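Local coordinates for protein ribokinase (Cryptococcus neoformans var. grubii serotype A, PDB 6CW5) that probably phosphorylates D-ribose at O-5, using ATP and a divalent cation, most likely magnesium, to give D-ribose 5-phosphate, at residues R182-E196 with Y236-G248. Sequence-based numbering, arbitrary orientation.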
# COMPACT_ATOMS: atom_id res chain seq x y z
N ARG A 182 -5.20 -13.51 8.11
CA ARG A 182 -5.67 -14.59 7.24
C ARG A 182 -5.46 -14.31 5.77
O ARG A 182 -5.39 -15.26 4.97
CB ARG A 182 -7.16 -14.86 7.48
CG ARG A 182 -7.44 -15.45 8.84
CD ARG A 182 -8.93 -15.81 8.99
NE ARG A 182 -9.80 -14.64 9.14
CZ ARG A 182 -10.20 -14.17 10.32
NH1 ARG A 182 -9.78 -14.73 11.45
NH2 ARG A 182 -11.01 -13.12 10.36
N GLU A 183 -5.32 -13.04 5.39
CA GLU A 183 -5.17 -12.69 3.97
C GLU A 183 -3.73 -12.35 3.61
O GLU A 183 -3.46 -12.04 2.45
CB GLU A 183 -6.08 -11.50 3.65
CG GLU A 183 -7.56 -11.91 3.68
CD GLU A 183 -8.51 -10.77 3.98
OE1 GLU A 183 -8.18 -9.62 3.60
OE2 GLU A 183 -9.57 -11.02 4.60
N PHE A 184 -2.84 -12.36 4.59
CA PHE A 184 -1.45 -11.98 4.39
C PHE A 184 -0.75 -12.96 3.45
O PHE A 184 -1.01 -14.18 3.49
CB PHE A 184 -0.78 -11.91 5.76
CG PHE A 184 0.53 -11.19 5.78
CD1 PHE A 184 0.58 -9.81 6.01
CD2 PHE A 184 1.72 -11.89 5.65
CE1 PHE A 184 1.79 -9.14 6.06
CE2 PHE A 184 2.95 -11.23 5.72
CZ PHE A 184 2.98 -9.85 5.92
N PRO A 185 0.12 -12.47 2.54
CA PRO A 185 0.77 -13.35 1.55
C PRO A 185 1.95 -14.10 2.16
O PRO A 185 3.11 -13.86 1.84
CB PRO A 185 1.19 -12.36 0.46
CG PRO A 185 1.53 -11.12 1.25
CD PRO A 185 0.45 -11.05 2.33
N TRP A 186 1.65 -15.02 3.08
CA TRP A 186 2.68 -15.79 3.76
C TRP A 186 3.60 -16.51 2.80
O TRP A 186 4.76 -16.77 3.14
CB TRP A 186 2.04 -16.81 4.70
CG TRP A 186 1.20 -16.10 5.74
CD1 TRP A 186 -0.16 -16.09 5.82
CD2 TRP A 186 1.68 -15.28 6.82
NE1 TRP A 186 -0.56 -15.32 6.89
CE2 TRP A 186 0.55 -14.82 7.52
CE3 TRP A 186 2.95 -14.91 7.27
CZ2 TRP A 186 0.64 -13.99 8.66
CZ3 TRP A 186 3.05 -14.09 8.40
CH2 TRP A 186 1.90 -13.63 9.08
N LYS A 187 3.10 -16.88 1.62
CA LYS A 187 3.97 -17.64 0.71
C LYS A 187 5.21 -16.87 0.31
O LYS A 187 6.19 -17.50 -0.10
CB LYS A 187 3.21 -18.07 -0.54
CG LYS A 187 2.69 -16.92 -1.38
CD LYS A 187 1.91 -17.41 -2.57
CE LYS A 187 1.29 -16.24 -3.32
NZ LYS A 187 0.53 -16.71 -4.50
N HIS A 188 5.21 -15.53 0.41
CA HIS A 188 6.37 -14.72 0.02
C HIS A 188 7.38 -14.54 1.14
O HIS A 188 8.47 -14.02 0.90
CB HIS A 188 5.92 -13.31 -0.43
CG HIS A 188 5.09 -13.33 -1.67
ND1 HIS A 188 5.42 -14.11 -2.76
CD2 HIS A 188 3.95 -12.69 -2.00
CE1 HIS A 188 4.52 -13.94 -3.71
NE2 HIS A 188 3.62 -13.07 -3.28
N LEU A 189 7.04 -14.97 2.35
CA LEU A 189 7.82 -14.64 3.53
C LEU A 189 8.82 -15.74 3.85
O LEU A 189 8.44 -16.91 3.95
CB LEU A 189 6.88 -14.44 4.72
CG LEU A 189 7.60 -14.03 5.98
CD1 LEU A 189 8.18 -12.63 5.79
CD2 LEU A 189 6.56 -14.04 7.13
N SER A 190 10.08 -15.36 4.05
CA SER A 190 11.07 -16.39 4.40
C SER A 190 11.05 -16.70 5.89
O SER A 190 11.19 -17.87 6.28
CB SER A 190 12.48 -15.96 4.01
OG SER A 190 12.53 -15.45 2.68
N TRP A 191 10.95 -15.67 6.74
CA TRP A 191 11.04 -15.83 8.19
C TRP A 191 10.00 -15.00 8.90
O TRP A 191 9.86 -13.80 8.63
CB TRP A 191 12.42 -15.43 8.72
CG TRP A 191 13.50 -16.40 8.39
CD1 TRP A 191 14.40 -16.33 7.37
CD2 TRP A 191 13.78 -17.61 9.10
NE1 TRP A 191 15.25 -17.43 7.42
CE2 TRP A 191 14.87 -18.22 8.48
CE3 TRP A 191 13.20 -18.22 10.22
CZ2 TRP A 191 15.42 -19.43 8.93
CZ3 TRP A 191 13.74 -19.41 10.68
CH2 TRP A 191 14.84 -20.00 10.03
N LEU A 192 9.29 -15.61 9.84
CA LEU A 192 8.42 -14.90 10.77
C LEU A 192 9.10 -14.86 12.13
O LEU A 192 9.52 -15.90 12.64
CB LEU A 192 7.06 -15.61 10.88
CG LEU A 192 6.12 -15.17 12.02
CD1 LEU A 192 5.52 -13.79 11.69
CD2 LEU A 192 5.01 -16.21 12.22
N ILE A 193 9.19 -13.67 12.73
CA ILE A 193 9.72 -13.51 14.08
C ILE A 193 8.59 -13.03 14.98
O ILE A 193 8.04 -11.94 14.76
CB ILE A 193 10.90 -12.53 14.14
CG1 ILE A 193 12.01 -12.94 13.19
CG2 ILE A 193 11.47 -12.50 15.57
CD1 ILE A 193 13.25 -12.03 13.32
N VAL A 194 8.27 -13.82 16.00
CA VAL A 194 7.21 -13.51 16.96
C VAL A 194 7.70 -13.84 18.36
O VAL A 194 8.64 -14.61 18.54
CB VAL A 194 5.92 -14.31 16.69
CG1 VAL A 194 5.22 -13.76 15.44
CG2 VAL A 194 6.22 -15.84 16.53
N ASN A 195 7.03 -13.26 19.38
CA ASN A 195 7.10 -13.79 20.74
C ASN A 195 5.91 -14.72 20.96
O ASN A 195 5.06 -14.87 20.09
CB ASN A 195 7.17 -12.65 21.77
CG ASN A 195 5.96 -11.71 21.71
OD1 ASN A 195 4.83 -12.16 21.52
ND2 ASN A 195 6.19 -10.40 21.85
N GLU A 196 5.83 -15.36 22.14
CA GLU A 196 4.80 -16.39 22.29
C GLU A 196 3.39 -15.81 22.21
O GLU A 196 2.47 -16.49 21.75
CB GLU A 196 4.98 -17.17 23.60
CG GLU A 196 4.68 -16.36 24.84
CD GLU A 196 5.84 -15.49 25.33
OE1 GLU A 196 6.81 -15.27 24.57
OE2 GLU A 196 5.77 -15.04 26.49
N TYR A 236 -4.18 -21.32 6.42
CA TYR A 236 -4.09 -19.87 6.26
C TYR A 236 -2.65 -19.40 6.17
O TYR A 236 -2.40 -18.27 5.72
CB TYR A 236 -4.76 -19.13 7.43
CG TYR A 236 -6.27 -19.15 7.46
CD1 TYR A 236 -7.01 -18.44 6.52
CD2 TYR A 236 -6.95 -19.84 8.45
CE1 TYR A 236 -8.41 -18.46 6.55
CE2 TYR A 236 -8.35 -19.86 8.49
CZ TYR A 236 -9.06 -19.16 7.55
OH TYR A 236 -10.44 -19.18 7.57
N PHE A 237 -1.70 -20.24 6.58
CA PHE A 237 -0.30 -19.86 6.67
C PHE A 237 0.37 -20.32 5.38
O PHE A 237 -0.29 -20.45 4.35
CB PHE A 237 0.32 -20.49 7.93
CG PHE A 237 1.58 -19.82 8.43
CD1 PHE A 237 1.62 -18.45 8.69
CD2 PHE A 237 2.73 -20.58 8.65
CE1 PHE A 237 2.77 -17.85 9.18
CE2 PHE A 237 3.90 -19.99 9.10
CZ PHE A 237 3.93 -18.62 9.36
N SER A 238 1.68 -20.58 5.42
CA SER A 238 2.36 -21.20 4.28
C SER A 238 3.43 -22.13 4.81
O SER A 238 4.11 -21.79 5.78
CB SER A 238 3.01 -20.13 3.39
OG SER A 238 3.88 -20.72 2.43
N LYS A 239 3.62 -23.27 4.15
CA LYS A 239 4.65 -24.22 4.59
C LYS A 239 6.06 -23.75 4.28
O LYS A 239 7.02 -24.38 4.71
CB LYS A 239 4.38 -25.58 3.95
CG LYS A 239 3.14 -26.26 4.58
CD LYS A 239 2.90 -27.67 4.04
CE LYS A 239 1.66 -28.31 4.69
NZ LYS A 239 1.30 -29.60 3.95
N ASN A 240 6.21 -22.64 3.57
CA ASN A 240 7.54 -22.19 3.20
C ASN A 240 8.18 -21.25 4.23
O ASN A 240 9.35 -20.90 4.06
CB ASN A 240 7.46 -21.55 1.82
CG ASN A 240 7.04 -22.56 0.77
OD1 ASN A 240 7.48 -23.71 0.81
ND2 ASN A 240 6.15 -22.17 -0.13
N VAL A 241 7.46 -20.90 5.29
CA VAL A 241 7.88 -19.87 6.24
C VAL A 241 8.64 -20.51 7.40
O VAL A 241 8.11 -21.41 8.07
CB VAL A 241 6.67 -19.08 6.76
CG1 VAL A 241 7.14 -17.92 7.67
CG2 VAL A 241 5.81 -18.54 5.61
N GLY A 242 9.88 -20.06 7.64
CA GLY A 242 10.56 -20.42 8.88
C GLY A 242 10.05 -19.55 10.03
O GLY A 242 9.57 -18.43 9.82
N ILE A 243 10.11 -20.07 11.25
CA ILE A 243 9.56 -19.37 12.41
C ILE A 243 10.61 -19.29 13.52
O ILE A 243 11.21 -20.30 13.89
CB ILE A 243 8.28 -20.04 12.94
CG1 ILE A 243 7.17 -20.00 11.87
CG2 ILE A 243 7.81 -19.36 14.24
CD1 ILE A 243 6.11 -21.10 12.00
N ILE A 244 10.81 -18.08 14.04
CA ILE A 244 11.56 -17.85 15.28
C ILE A 244 10.54 -17.37 16.30
O ILE A 244 9.84 -16.38 16.05
CB ILE A 244 12.64 -16.77 15.10
CG1 ILE A 244 13.65 -17.11 14.00
CG2 ILE A 244 13.37 -16.55 16.43
CD1 ILE A 244 14.42 -18.37 14.23
N CYS A 245 10.41 -18.07 17.41
CA CYS A 245 9.51 -17.63 18.48
C CYS A 245 10.35 -17.33 19.72
O CYS A 245 10.93 -18.24 20.33
CB CYS A 245 8.44 -18.69 18.79
SG CYS A 245 7.26 -18.09 20.04
N THR A 246 10.44 -16.05 20.09
CA THR A 246 11.15 -15.69 21.31
C THR A 246 10.26 -15.99 22.51
O THR A 246 9.04 -15.81 22.45
CB THR A 246 11.57 -14.22 21.29
OG1 THR A 246 10.41 -13.39 21.21
CG2 THR A 246 12.42 -13.94 20.05
N LEU A 247 10.86 -16.52 23.57
CA LEU A 247 10.14 -16.82 24.80
C LEU A 247 10.71 -16.03 25.97
O LEU A 247 10.77 -16.53 27.09
CB LEU A 247 10.17 -18.32 25.11
CG LEU A 247 9.82 -19.34 24.01
CD1 LEU A 247 10.11 -20.79 24.45
CD2 LEU A 247 8.36 -19.19 23.54
N GLY A 248 11.16 -14.80 25.71
CA GLY A 248 11.68 -13.96 26.79
C GLY A 248 12.92 -14.57 27.44
O GLY A 248 13.81 -15.10 26.77
O HOH W 1 12.22 -19.96 4.95
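Leu192 is hydrogen-bonded through its backbone to Gly242 and Ile244: its N reaches Gly242 O at 2.8 Å, and its O accepts from Ile244 N at 2.9 Å. Val194 repeats the pattern, giving its N-H to Ile244 O and taking Thr246 N at its O (2.8 Å). Gly242 N also donates to Ser190 O. A water bridges Ser190 O and Asn240 O just before the strands. On one face of the sheet, the six-membered ring of Trp191 lies against the Gly242 backbone, and its CZ3 meets Ile244 CD1 at 3.8 Å. Helix 279-292 covers this face. On the other face, Leu192 CD2 touches Phe237 CZ. With CG anti to the backbone N (chi1 -159°), Phe237 carries its ring to Leu192 and Trp186. Phe237 CE1 sits 3.5 Å from Trp186 CE3, over one face of the indole, with the ring planes oblique at 46°; Phe184 covers the opposite face. Farther out, Arg182 CD rests over the face of the Tyr236 ring in a CH-pi contact, while Arg182 NH1 is hydrogen-bonded to Ala205 O. These are neighbouring parallel strands in the central sheet of the PfkB (ribokinase) fold. Their C-terminal ends carry Asn195 and Thr246, which bind ADP in this enzyme, though none is bound to this chain here.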